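Local coordinates for tannase (Lactobacillus plantarum, PDB 3WA7), which hydrolyses the galloyl ester bonds of tannins as an alpha/beta-hydrolase, probably through a serine nucleophile, at residues W11-E15 with Y26-I32; A67-P72 with G105-A111; R4-D8 with Y145-P151; I42-F48 with P80-P86. All blocks are in the same frame, centred on the assembly; numbering follows the deposited sequence.

Contact 1 of 4, residues W11-E15 with Y26-I32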
# COMPACT_ATOMS: atom_id res chain seq x y z
N TRP A 11 13.08 15.16 -24.27
CA TRP A 11 13.35 15.54 -22.88
C TRP A 11 14.23 14.49 -22.21
O TRP A 11 14.82 14.75 -21.16
CB TRP A 11 12.06 15.67 -22.08
CG TRP A 11 11.11 16.74 -22.53
CD1 TRP A 11 11.43 17.89 -23.20
CD2 TRP A 11 9.70 16.79 -22.28
NE1 TRP A 11 10.30 18.66 -23.38
CE2 TRP A 11 9.22 18.01 -22.83
CE3 TRP A 11 8.80 15.93 -21.65
CZ2 TRP A 11 7.88 18.38 -22.76
CZ3 TRP A 11 7.46 16.30 -21.58
CH2 TRP A 11 7.01 17.52 -22.14
N LEU A 12 14.32 13.31 -22.81
CA LEU A 12 15.13 12.22 -22.27
C LEU A 12 16.63 12.48 -22.41
O LEU A 12 17.14 12.63 -23.53
CB LEU A 12 14.76 10.90 -22.97
CG LEU A 12 13.37 10.33 -22.67
CD1 LEU A 12 13.09 9.16 -23.61
CD2 LEU A 12 13.30 9.88 -21.22
N VAL A 13 17.32 12.53 -21.28
CA VAL A 13 18.76 12.77 -21.26
C VAL A 13 19.49 11.56 -20.67
O VAL A 13 19.00 10.90 -19.75
CB VAL A 13 19.09 14.03 -20.43
CG1 VAL A 13 18.45 15.25 -21.08
CG2 VAL A 13 18.60 13.88 -19.01
N PRO A 14 20.69 11.25 -21.20
CA PRO A 14 21.49 10.11 -20.74
C PRO A 14 22.01 10.20 -19.31
O PRO A 14 22.45 11.25 -18.84
CB PRO A 14 22.61 10.05 -21.77
CG PRO A 14 22.81 11.49 -22.12
CD PRO A 14 21.38 11.97 -22.28
N GLU A 15 21.97 9.06 -18.63
CA GLU A 15 22.43 8.93 -17.25
C GLU A 15 22.94 7.50 -17.06
O GLU A 15 22.68 6.64 -17.90
CB GLU A 15 21.26 9.15 -16.28
CG GLU A 15 20.61 10.52 -16.35
CD GLU A 15 21.22 11.50 -15.36
OE1 GLU A 15 22.46 11.48 -15.20
OE2 GLU A 15 20.46 12.29 -14.76
N TYR A 26 20.75 4.47 -18.74
CA TYR A 26 19.35 4.80 -18.91
C TYR A 26 19.18 6.26 -19.30
O TYR A 26 20.15 7.02 -19.35
CB TYR A 26 18.57 4.51 -17.62
CG TYR A 26 18.99 5.34 -16.42
CD1 TYR A 26 18.25 6.45 -16.03
CD2 TYR A 26 20.11 5.00 -15.67
CE1 TYR A 26 18.62 7.21 -14.91
CE2 TYR A 26 20.49 5.75 -14.56
CZ TYR A 26 19.74 6.85 -14.18
OH TYR A 26 20.11 7.58 -13.08
N TYR A 27 17.95 6.64 -19.61
CA TYR A 27 17.64 8.02 -19.97
C TYR A 27 16.60 8.52 -18.98
O TYR A 27 15.78 7.74 -18.49
CB TYR A 27 17.09 8.10 -21.39
CG TYR A 27 18.16 8.07 -22.45
CD1 TYR A 27 18.86 6.89 -22.73
CD2 TYR A 27 18.50 9.22 -23.16
CE1 TYR A 27 19.86 6.86 -23.70
CE2 TYR A 27 19.50 9.20 -24.13
CZ TYR A 27 20.17 8.02 -24.40
OH TYR A 27 21.16 8.02 -25.36
N ALA A 28 16.63 9.82 -18.70
CA ALA A 28 15.70 10.40 -17.75
C ALA A 28 15.04 11.68 -18.24
O ALA A 28 15.67 12.49 -18.92
CB ALA A 28 16.42 10.67 -16.43
N ALA A 29 13.77 11.84 -17.90
CA ALA A 29 12.99 13.03 -18.24
C ALA A 29 12.31 13.34 -16.91
O ALA A 29 11.47 12.57 -16.45
CB ALA A 29 11.96 12.72 -19.31
N ARG A 30 12.68 14.46 -16.30
CA ARG A 30 12.14 14.79 -14.99
C ARG A 30 11.27 16.03 -14.86
O ARG A 30 11.23 16.89 -15.74
CB ARG A 30 13.29 14.93 -13.98
CG ARG A 30 14.28 13.78 -13.96
CD ARG A 30 15.30 14.01 -12.86
NE ARG A 30 16.25 12.91 -12.70
CZ ARG A 30 17.32 12.71 -13.48
NH1 ARG A 30 17.59 13.53 -14.48
NH2 ARG A 30 18.13 11.69 -13.22
N ASN A 31 10.58 16.09 -13.72
CA ASN A 31 9.70 17.20 -13.37
C ASN A 31 8.70 17.56 -14.44
O ASN A 31 8.54 18.73 -14.81
CB ASN A 31 10.55 18.41 -12.98
CG ASN A 31 11.41 18.15 -11.76
OD1 ASN A 31 10.90 17.71 -10.73
ND2 ASN A 31 12.70 18.41 -11.87
N ILE A 32 8.00 16.54 -14.93
CA ILE A 32 6.99 16.70 -15.95
C ILE A 32 5.63 16.92 -15.29
O ILE A 32 5.15 16.07 -14.55
CB ILE A 32 6.91 15.44 -16.84
CG1 ILE A 32 8.24 15.22 -17.57
CG2 ILE A 32 5.76 15.57 -17.83
CD1 ILE A 32 8.33 13.90 -18.30
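Glu15 sets its CB over the ring of Tyr26 and reaches past it to Arg30, so one side chain carries both an aromatic and an ionic contact. The CB sits above one face of the Tyr26 ring, displaced toward the rim, 3.7 Å from the centroid, a CH-pi contact. From there the chain bends at chi2 (-92°), which swings the carboxylate round to the guanidinium. Arg30 NH1 and NH2 grip the same oxygen end-on, NH2 at 2.9 Å from Glu15 OE2. That oxygen lies near the guanidinium plane while the carboxylate stands perpendicular to it, so this is not the flat two-oxygen pairing. OE2 offers NH1 its anti lone pair, and NH2 meets it from above the carboxylate plane. An alanine here has no carboxylate, and the end of Arg30, left with one acidic mate fewer, would probably turn more freely, although Asp85 still holds its NE.

Pro14 and Tyr27 meet on the other face of the hairpin: Pro14 CA lies over one face of the Tyr27 ring, and Pro14 CD is 3.8 Å from Tyr27 CE2. Further along, Leu12 CD2 touches Ala29 CB at 3.7 Å, and Trp11 CE3 comes within 3.9 Å of Ile32 CD1. The backbones pair antiparallel: Val13 and Ala28 exchange two hydrogen bonds, as do Glu15 and Tyr26.

These segments belong to the beta hairpin of strands 13-19 and 22-33, with 13-19 outermost in the main sheet. Strand 44-50 continues the sheet beyond 22-33, its Phe48 touching Tyr26 and Ala28, while Tyr142 of helix 131-145 packs on Trp11 and Ile32.

Contact 2 of 4, residues A67-P72 with G105-A111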
# COMPACT_ATOMS: atom_id res chain seq x y z
N ALA A 67 8.14 -3.29 -23.04
CA ALA A 67 8.61 -3.19 -21.66
C ALA A 67 7.51 -2.81 -20.67
O ALA A 67 6.69 -1.93 -20.94
CB ALA A 67 9.76 -2.19 -21.57
N PRO A 68 7.47 -3.48 -19.51
CA PRO A 68 6.46 -3.15 -18.51
C PRO A 68 6.77 -1.75 -18.00
O PRO A 68 7.92 -1.32 -18.03
CB PRO A 68 6.70 -4.20 -17.41
CG PRO A 68 7.31 -5.34 -18.14
CD PRO A 68 8.25 -4.67 -19.11
N ILE A 69 5.75 -1.03 -17.56
CA ILE A 69 5.96 0.30 -17.01
C ILE A 69 5.64 0.24 -15.52
O ILE A 69 4.48 0.17 -15.12
CB ILE A 69 5.05 1.35 -17.70
CG1 ILE A 69 5.39 1.43 -19.19
CG2 ILE A 69 5.25 2.72 -17.04
CD1 ILE A 69 4.54 2.43 -19.96
N LEU A 70 6.69 0.22 -14.71
CA LEU A 70 6.54 0.16 -13.26
C LEU A 70 6.25 1.58 -12.77
O LEU A 70 6.96 2.51 -13.14
CB LEU A 70 7.82 -0.35 -12.61
CG LEU A 70 7.78 -0.59 -11.10
CD1 LEU A 70 6.94 -1.83 -10.81
CD2 LEU A 70 9.20 -0.79 -10.58
N MSE A 71 5.22 1.73 -11.95
CA MSE A 71 4.86 3.04 -11.42
C MSE A 71 4.83 2.98 -9.91
O MSE A 71 3.78 2.79 -9.29
CB MSE A 71 3.52 3.50 -11.99
CG MSE A 71 3.57 3.76 -13.49
SE MSE A 71 2.00 4.64 -14.21
CE MSE A 71 2.38 6.45 -13.63
N PRO A 72 6.00 3.15 -9.28
CA PRO A 72 6.14 3.12 -7.82
C PRO A 72 5.81 4.48 -7.23
O PRO A 72 5.92 5.50 -7.91
CB PRO A 72 7.60 2.76 -7.64
CG PRO A 72 8.25 3.56 -8.74
CD PRO A 72 7.32 3.33 -9.93
N GLY A 105 15.02 -4.21 -17.34
CA GLY A 105 14.38 -3.85 -18.59
C GLY A 105 13.04 -3.15 -18.48
O GLY A 105 12.33 -2.99 -19.47
N TYR A 106 12.67 -2.73 -17.27
CA TYR A 106 11.40 -2.05 -17.07
C TYR A 106 11.54 -0.55 -17.27
O TYR A 106 12.57 0.04 -16.95
CB TYR A 106 10.87 -2.26 -15.65
CG TYR A 106 10.72 -3.69 -15.20
CD1 TYR A 106 10.64 -3.99 -13.84
CD2 TYR A 106 10.66 -4.74 -16.12
CE1 TYR A 106 10.51 -5.30 -13.40
CE2 TYR A 106 10.53 -6.06 -15.69
CZ TYR A 106 10.46 -6.33 -14.33
OH TYR A 106 10.34 -7.63 -13.88
N VAL A 107 10.49 0.07 -17.80
CA VAL A 107 10.47 1.52 -17.93
C VAL A 107 9.87 1.91 -16.58
O VAL A 107 9.02 1.20 -16.04
CB VAL A 107 9.54 1.98 -19.08
CG1 VAL A 107 9.19 3.46 -18.92
CG2 VAL A 107 10.24 1.76 -20.41
N VAL A 108 10.32 3.02 -16.01
CA VAL A 108 9.81 3.45 -14.72
C VAL A 108 9.27 4.87 -14.76
O VAL A 108 9.96 5.80 -15.19
CB VAL A 108 10.89 3.37 -13.61
CG1 VAL A 108 10.30 3.82 -12.27
CG2 VAL A 108 11.44 1.95 -13.51
N VAL A 109 8.03 5.04 -14.33
CA VAL A 109 7.43 6.37 -14.27
C VAL A 109 7.10 6.56 -12.80
O VAL A 109 6.23 5.90 -12.24
CB VAL A 109 6.15 6.47 -15.14
CG1 VAL A 109 5.51 7.85 -14.96
CG2 VAL A 109 6.51 6.25 -16.60
N ALA A 110 7.85 7.46 -12.16
CA ALA A 110 7.68 7.74 -10.74
C ALA A 110 7.00 9.09 -10.57
O ALA A 110 7.61 10.14 -10.79
CB ALA A 110 9.03 7.74 -10.05
N ALA A 111 5.73 9.06 -10.16
CA ALA A 111 4.97 10.29 -9.99
C ALA A 111 4.92 10.81 -8.56
O ALA A 111 4.87 10.03 -7.61
CB ALA A 111 3.55 10.08 -10.52
O HOH W 1 4.43 6.44 -10.13
O HOH W 2 7.47 8.29 -7.03
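Two neighbouring parallel strands, 69-72 and 107-111, pair here inside the main sheet of the alpha/beta-hydrolase fold, as the two ends of a beta-alpha-beta unit whose helix is 95-103. Their short axes run 27° apart, and every residue that touches is buried. Three backbone hydrogen bonds hold the register: Val107 N to Pro68 O at 2.9 Å, Leu70 N to Val107 O and Val109 N to Leu70 O.

On one face Ile69, Val107 and Val109 stand side by side, pointing the same way. Ile69 CG2 touches Val109 CG2 at 3.8 Å. Selenomethionine Met71 joins this row: its chain bends at chi3 (77°), turning the terminal CE onto Val109 CG1, 3.7 Å away. On the other face Pro72 lies at about a right angle to Val108, its CD 3.8 Å from Val108 CG1. At the start of the pair, Pro68 CD approaches the Tyr106 ring obliquely, 3.8 Å from its CD2. Gly105 ends the helix in a Schellman motif, with the positive phi that this turn needs.

Toward the C-terminal ends, direct pairing gives way to water. One molecule donates to Pro72 O and Val109 O and accepts from Ala111 N, 2.9 Å from that nitrogen, tying together backbone groups that no longer pair directly.

Strand 157-160 bonds to the far edge of 69-72, and 44-50 flanks 107-111. Helix 131-145 packs on Met71 and Val109 through Val143, whereas Ala101 of helix 95-103 meets Leu70 and Val108. Tyr106 OH reaches Asp465 of helix 457-468.

Contact 3 of 4, residues R4-D8 with Y145-P151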
# COMPACT_ATOMS: atom_id res chain seq x y z
N ARG A 4 -2.32 19.95 -24.58
CA ARG A 4 -0.94 19.77 -24.05
C ARG A 4 -0.75 18.38 -23.46
O ARG A 4 -1.38 17.42 -23.92
CB ARG A 4 -0.65 20.83 -22.98
CG ARG A 4 -1.55 20.74 -21.76
CD ARG A 4 -1.40 21.96 -20.87
NE ARG A 4 -1.87 23.17 -21.52
CZ ARG A 4 -1.98 24.35 -20.91
NH1 ARG A 4 -1.65 24.48 -19.64
NH2 ARG A 4 -2.43 25.40 -21.59
N LEU A 5 0.10 18.27 -22.44
CA LEU A 5 0.37 16.99 -21.80
C LEU A 5 0.92 15.98 -22.80
O LEU A 5 0.70 14.77 -22.67
CB LEU A 5 -0.89 16.44 -21.13
CG LEU A 5 -1.50 17.33 -20.05
CD1 LEU A 5 -2.67 16.60 -19.40
CD2 LEU A 5 -0.44 17.67 -19.00
N ILE A 6 1.63 16.48 -23.80
CA ILE A 6 2.23 15.62 -24.81
C ILE A 6 3.68 15.36 -24.42
O ILE A 6 4.48 16.29 -24.30
CB ILE A 6 2.21 16.29 -26.20
CG1 ILE A 6 0.77 16.47 -26.68
CG2 ILE A 6 3.01 15.45 -27.19
CD1 ILE A 6 0.00 15.17 -26.83
N PHE A 7 4.01 14.09 -24.20
CA PHE A 7 5.37 13.73 -23.83
C PHE A 7 6.29 13.90 -25.03
O PHE A 7 5.96 13.48 -26.14
CB PHE A 7 5.43 12.28 -23.36
CG PHE A 7 6.81 11.83 -22.97
CD1 PHE A 7 7.37 12.23 -21.77
CD2 PHE A 7 7.57 11.04 -23.83
CE1 PHE A 7 8.66 11.85 -21.42
CE2 PHE A 7 8.86 10.66 -23.49
CZ PHE A 7 9.41 11.06 -22.28
N ASP A 8 7.44 14.53 -24.79
CA ASP A 8 8.43 14.76 -25.83
C ASP A 8 9.66 13.91 -25.52
O ASP A 8 10.33 14.13 -24.51
CB ASP A 8 8.83 16.24 -25.85
CG ASP A 8 9.70 16.60 -27.04
OD1 ASP A 8 10.46 15.73 -27.51
OD2 ASP A 8 9.63 17.76 -27.50
N TYR A 145 -2.09 8.19 -22.11
CA TYR A 145 -2.40 9.17 -23.15
C TYR A 145 -1.21 9.29 -24.09
O TYR A 145 -1.36 9.58 -25.28
CB TYR A 145 -2.68 10.54 -22.51
CG TYR A 145 -2.96 11.66 -23.49
CD1 TYR A 145 -4.02 11.58 -24.39
CD2 TYR A 145 -2.18 12.82 -23.50
CE1 TYR A 145 -4.31 12.63 -25.27
CE2 TYR A 145 -2.46 13.87 -24.38
CZ TYR A 145 -3.52 13.77 -25.26
OH TYR A 145 -3.81 14.81 -26.11
N ASN A 146 -0.03 9.03 -23.54
CA ASN A 146 1.20 9.14 -24.31
C ASN A 146 1.77 7.82 -24.82
O ASN A 146 2.98 7.70 -25.03
CB ASN A 146 2.25 9.89 -23.48
CG ASN A 146 2.01 11.39 -23.50
OD1 ASN A 146 2.16 12.03 -24.54
ND2 ASN A 146 1.63 11.95 -22.36
N GLN A 147 0.90 6.84 -25.04
CA GLN A 147 1.33 5.56 -25.58
C GLN A 147 2.06 5.86 -26.88
O GLN A 147 1.62 6.71 -27.66
CB GLN A 147 0.12 4.68 -25.87
CG GLN A 147 0.44 3.36 -26.55
CD GLN A 147 -0.80 2.56 -26.87
OE1 GLN A 147 -1.70 3.05 -27.55
NE2 GLN A 147 -0.86 1.32 -26.39
N GLY A 148 3.17 5.17 -27.12
CA GLY A 148 3.93 5.39 -28.34
C GLY A 148 5.00 6.45 -28.16
O GLY A 148 6.16 6.24 -28.51
N ARG A 149 4.61 7.60 -27.62
CA ARG A 149 5.56 8.68 -27.39
C ARG A 149 6.47 8.31 -26.23
O ARG A 149 7.67 8.56 -26.27
CB ARG A 149 4.81 9.99 -27.12
CG ARG A 149 4.08 10.52 -28.34
CD ARG A 149 3.58 11.94 -28.12
NE ARG A 149 2.39 11.98 -27.28
CZ ARG A 149 1.15 11.77 -27.72
NH1 ARG A 149 0.94 11.51 -29.00
NH2 ARG A 149 0.13 11.83 -26.88
N LEU A 150 5.88 7.71 -25.20
CA LEU A 150 6.63 7.25 -24.04
C LEU A 150 7.12 5.83 -24.28
O LEU A 150 6.37 4.99 -24.78
CB LEU A 150 5.73 7.24 -22.80
CG LEU A 150 5.61 8.48 -21.92
CD1 LEU A 150 4.45 8.30 -20.95
CD2 LEU A 150 6.91 8.69 -21.16
N PRO A 151 8.39 5.54 -23.96
CA PRO A 151 8.86 4.17 -24.18
C PRO A 151 8.09 3.24 -23.23
O PRO A 151 7.63 3.68 -22.18
CB PRO A 151 10.34 4.25 -23.82
CG PRO A 151 10.70 5.65 -24.25
CD PRO A 151 9.52 6.45 -23.72
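Phe7 presents one face of its ring to Leu150, whose CD2 stands directly over the centre, 3.4 Å from the centroid and on the ring normal. The six ring carbons are thus almost equally far from that methyl, a centred CH-pi contact, and the two side chains cross at about a right angle. Phe7 has its CG opposite the backbone N (chi1 179°), which swings the ring under Leu150 CD2; the carbonyl O of Arg149 comes to its edge.

The polar half centres on the amide of Asn146. Its ND2 donates to Leu5 O at 3.0 Å, close to the amide plane, and its OD1 receives Phe7 N at 2.8 Å in a nearly straight bond (176°). That N-H comes from above the carbonyl plane, while Arg149 NE bonds to the same oxygen within the plane, at 2.8 Å from OD1. The two in-plane bonds, from Arg149 NE and to Leu5 O, help to fix the rotation of the amide. A leucine in place of Asn146 would probably leave Phe7 N and Leu5 O without these mates and Arg149 NE without its acceptor.

Ile6 lies across the guanidinium of Arg149, its CD1 over one face and 3.3 Å from NH2. The same CD1 meets Tyr145 CE2 at 3.7 Å, and Leu5 O lies at the edge of the Tyr145 ring.

The contact joins the N-terminal loop to the loop that leaves helix 131-145. Tyr142 of that helix touches Leu5 and Phe7, and its carbonyl also accepts from Asn146 ND2. Phe7 packs on Ala29 and Ile32 of strand 22-33, and Val47 of strand 44-50 touches both Phe7 and Leu150.

Contact 4 of 4, residues I42-F48 with P80-P86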
# COMPACT_ATOMS: atom_id res chain seq x y z
N ILE A 42 4.32 19.35 -5.98
CA ILE A 42 4.64 17.93 -5.97
C ILE A 42 4.02 17.16 -7.14
O ILE A 42 4.44 16.04 -7.44
CB ILE A 42 4.19 17.29 -4.64
CG1 ILE A 42 4.88 15.93 -4.46
CG2 ILE A 42 2.67 17.13 -4.61
CD1 ILE A 42 4.66 15.31 -3.09
N GLN A 43 3.04 17.76 -7.80
CA GLN A 43 2.36 17.11 -8.92
C GLN A 43 3.14 17.09 -10.23
O GLN A 43 2.75 17.72 -11.22
CB GLN A 43 0.98 17.75 -9.15
CG GLN A 43 -0.00 17.52 -8.01
CD GLN A 43 -1.34 18.20 -8.25
OE1 GLN A 43 -1.41 19.43 -8.33
NE2 GLN A 43 -2.39 17.41 -8.36
N VAL A 44 4.25 16.35 -10.23
CA VAL A 44 5.09 16.19 -11.41
C VAL A 44 5.53 14.73 -11.39
O VAL A 44 5.42 14.05 -10.37
CB VAL A 44 6.35 17.09 -11.38
CG1 VAL A 44 5.94 18.56 -11.46
CG2 VAL A 44 7.17 16.83 -10.12
N LEU A 45 6.01 14.24 -12.52
CA LEU A 45 6.48 12.86 -12.58
C LEU A 45 7.81 12.78 -13.30
O LEU A 45 8.19 13.70 -14.04
CB LEU A 45 5.43 11.96 -13.26
CG LEU A 45 4.92 12.24 -14.68
CD1 LEU A 45 5.98 11.85 -15.70
CD2 LEU A 45 3.65 11.43 -14.93
N ASN A 46 8.54 11.70 -13.04
CA ASN A 46 9.84 11.46 -13.67
C ASN A 46 9.75 10.18 -14.48
O ASN A 46 9.11 9.21 -14.07
CB ASN A 46 10.94 11.30 -12.61
CG ASN A 46 11.14 12.53 -11.77
OD1 ASN A 46 10.92 13.66 -12.23
ND2 ASN A 46 11.58 12.34 -10.53
N VAL A 47 10.41 10.18 -15.64
CA VAL A 47 10.42 9.02 -16.52
C VAL A 47 11.84 8.50 -16.69
O VAL A 47 12.75 9.27 -16.99
CB VAL A 47 9.87 9.39 -17.91
CG1 VAL A 47 9.90 8.18 -18.83
CG2 VAL A 47 8.45 9.93 -17.78
N PHE A 48 12.03 7.20 -16.48
CA PHE A 48 13.34 6.59 -16.62
C PHE A 48 13.24 5.41 -17.59
O PHE A 48 12.39 4.54 -17.44
CB PHE A 48 13.86 6.15 -15.26
CG PHE A 48 13.88 7.26 -14.25
CD1 PHE A 48 12.87 7.37 -13.31
CD2 PHE A 48 14.88 8.23 -14.30
CE1 PHE A 48 12.85 8.44 -12.41
CE2 PHE A 48 14.87 9.30 -13.41
CZ PHE A 48 13.85 9.41 -12.46
N PRO A 80 2.58 13.36 1.67
CA PRO A 80 2.97 13.55 0.28
C PRO A 80 4.11 12.61 -0.09
O PRO A 80 4.98 12.32 0.74
CB PRO A 80 3.41 15.01 0.24
CG PRO A 80 2.62 15.65 1.33
CD PRO A 80 2.68 14.62 2.43
N GLY A 81 4.10 12.12 -1.33
CA GLY A 81 5.15 11.23 -1.81
C GLY A 81 5.81 11.85 -3.02
O GLY A 81 5.25 11.82 -4.12
N PRO A 82 7.00 12.44 -2.86
CA PRO A 82 7.71 13.07 -3.98
C PRO A 82 8.09 12.10 -5.10
O PRO A 82 8.25 10.90 -4.87
CB PRO A 82 8.92 13.70 -3.31
CG PRO A 82 9.19 12.79 -2.16
CD PRO A 82 7.80 12.53 -1.62
N ALA A 83 8.21 12.64 -6.31
CA ALA A 83 8.59 11.83 -7.47
C ALA A 83 9.96 11.22 -7.18
O ALA A 83 10.90 11.93 -6.82
CB ALA A 83 8.66 12.71 -8.72
N ASP A 84 10.07 9.90 -7.36
CA ASP A 84 11.32 9.20 -7.08
C ASP A 84 12.34 9.29 -8.21
O ASP A 84 12.03 9.76 -9.31
CB ASP A 84 11.03 7.72 -6.77
CG ASP A 84 11.90 7.17 -5.66
OD1 ASP A 84 12.92 7.80 -5.32
OD2 ASP A 84 11.58 6.09 -5.13
N ASP A 85 13.56 8.83 -7.93
CA ASP A 85 14.64 8.89 -8.91
C ASP A 85 15.64 7.80 -8.54
O ASP A 85 15.89 7.56 -7.36
CB ASP A 85 15.30 10.27 -8.80
CG ASP A 85 16.28 10.56 -9.92
OD1 ASP A 85 17.26 9.80 -10.08
OD2 ASP A 85 16.06 11.55 -10.64
N PRO A 86 16.22 7.11 -9.54
CA PRO A 86 17.19 6.06 -9.20
C PRO A 86 18.44 6.62 -8.52
O PRO A 86 19.22 5.86 -7.94
CB PRO A 86 17.49 5.40 -10.55
CG PRO A 86 17.29 6.52 -11.52
CD PRO A 86 16.04 7.20 -11.00
O HOH W 3 7.33 15.36 -6.80
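Phe48 and Pro86 form the tight end of this contact. Pro86 CD sits over the centre of the Phe48 ring, 3.4 Å from the centroid and 13° off the normal, a CH-pi contact made by side chains coming from opposite directions. The ring's edge is occupied too: Asp84 O lies near its plane, 3.5 Å from Phe48 CE1, and Asp85 OD2 is 3.6 Å from Phe48 CZ. The Asp85 carboxylate stands steeply to the ring; its OD2 is chiefly the salt-bridge partner of Arg30.

Next along, Asn46 makes the direct polar link. Its CG lies beside the backbone N (chi1 -62°), aiming the amide at the loop, and ND2 donates to Asp84 O at 2.9 Å. The bond is straight (171°) and lies in the amide plane, although the donor stands above the plane of the accepting carbonyl. Asn46 OD1 accepts from Asn31 N, so both ends of this buried amide are held.

Strand 44-50 lies in the main sheet of the alpha/beta-hydrolase fold between 22-33 and 107-111, and 80-86 belongs to the connection from strand 69-72 to helix 95-103. Ile98 of that helix touches Asp84 and Pro86, behind the tight end.

The other end is looser and partly exposed. Ala83 CB lies 3.5 Å from Asn46 ND2, and although the chains run closest here, their backbones do not bond directly: a water links them, donating to Ile42 O and accepting from Ala83 N, 2.9 Å from that nitrogen. Past the water, Ile42 extends its CD1 across the loop to Pro80 CB at 3.6 Å, meeting the proline side chain at about a right angle.

Contact 2 is the core of the set, wholly buried and built from parallel strand pairing with aliphatic side chains; contacts 1, 3 and 4 are each partly buried. Contacts 1, 2 and 4 share one sheet, where strand 44-50 of contact 4 bonds to 22-33 on one side and to 107-111 on the other. Contact 1, at the sheet's outer edge, adds an edge hairpin with a salt bridge, and Arg30 ties it to Asp85 of contact 4. Contact 3 lacks strand pairing and joins two loops through an asparagine amide and a methyl-over-ring contact, yet its Phe7 packs against Ile32 of contact 1 and Val47 of contact 4.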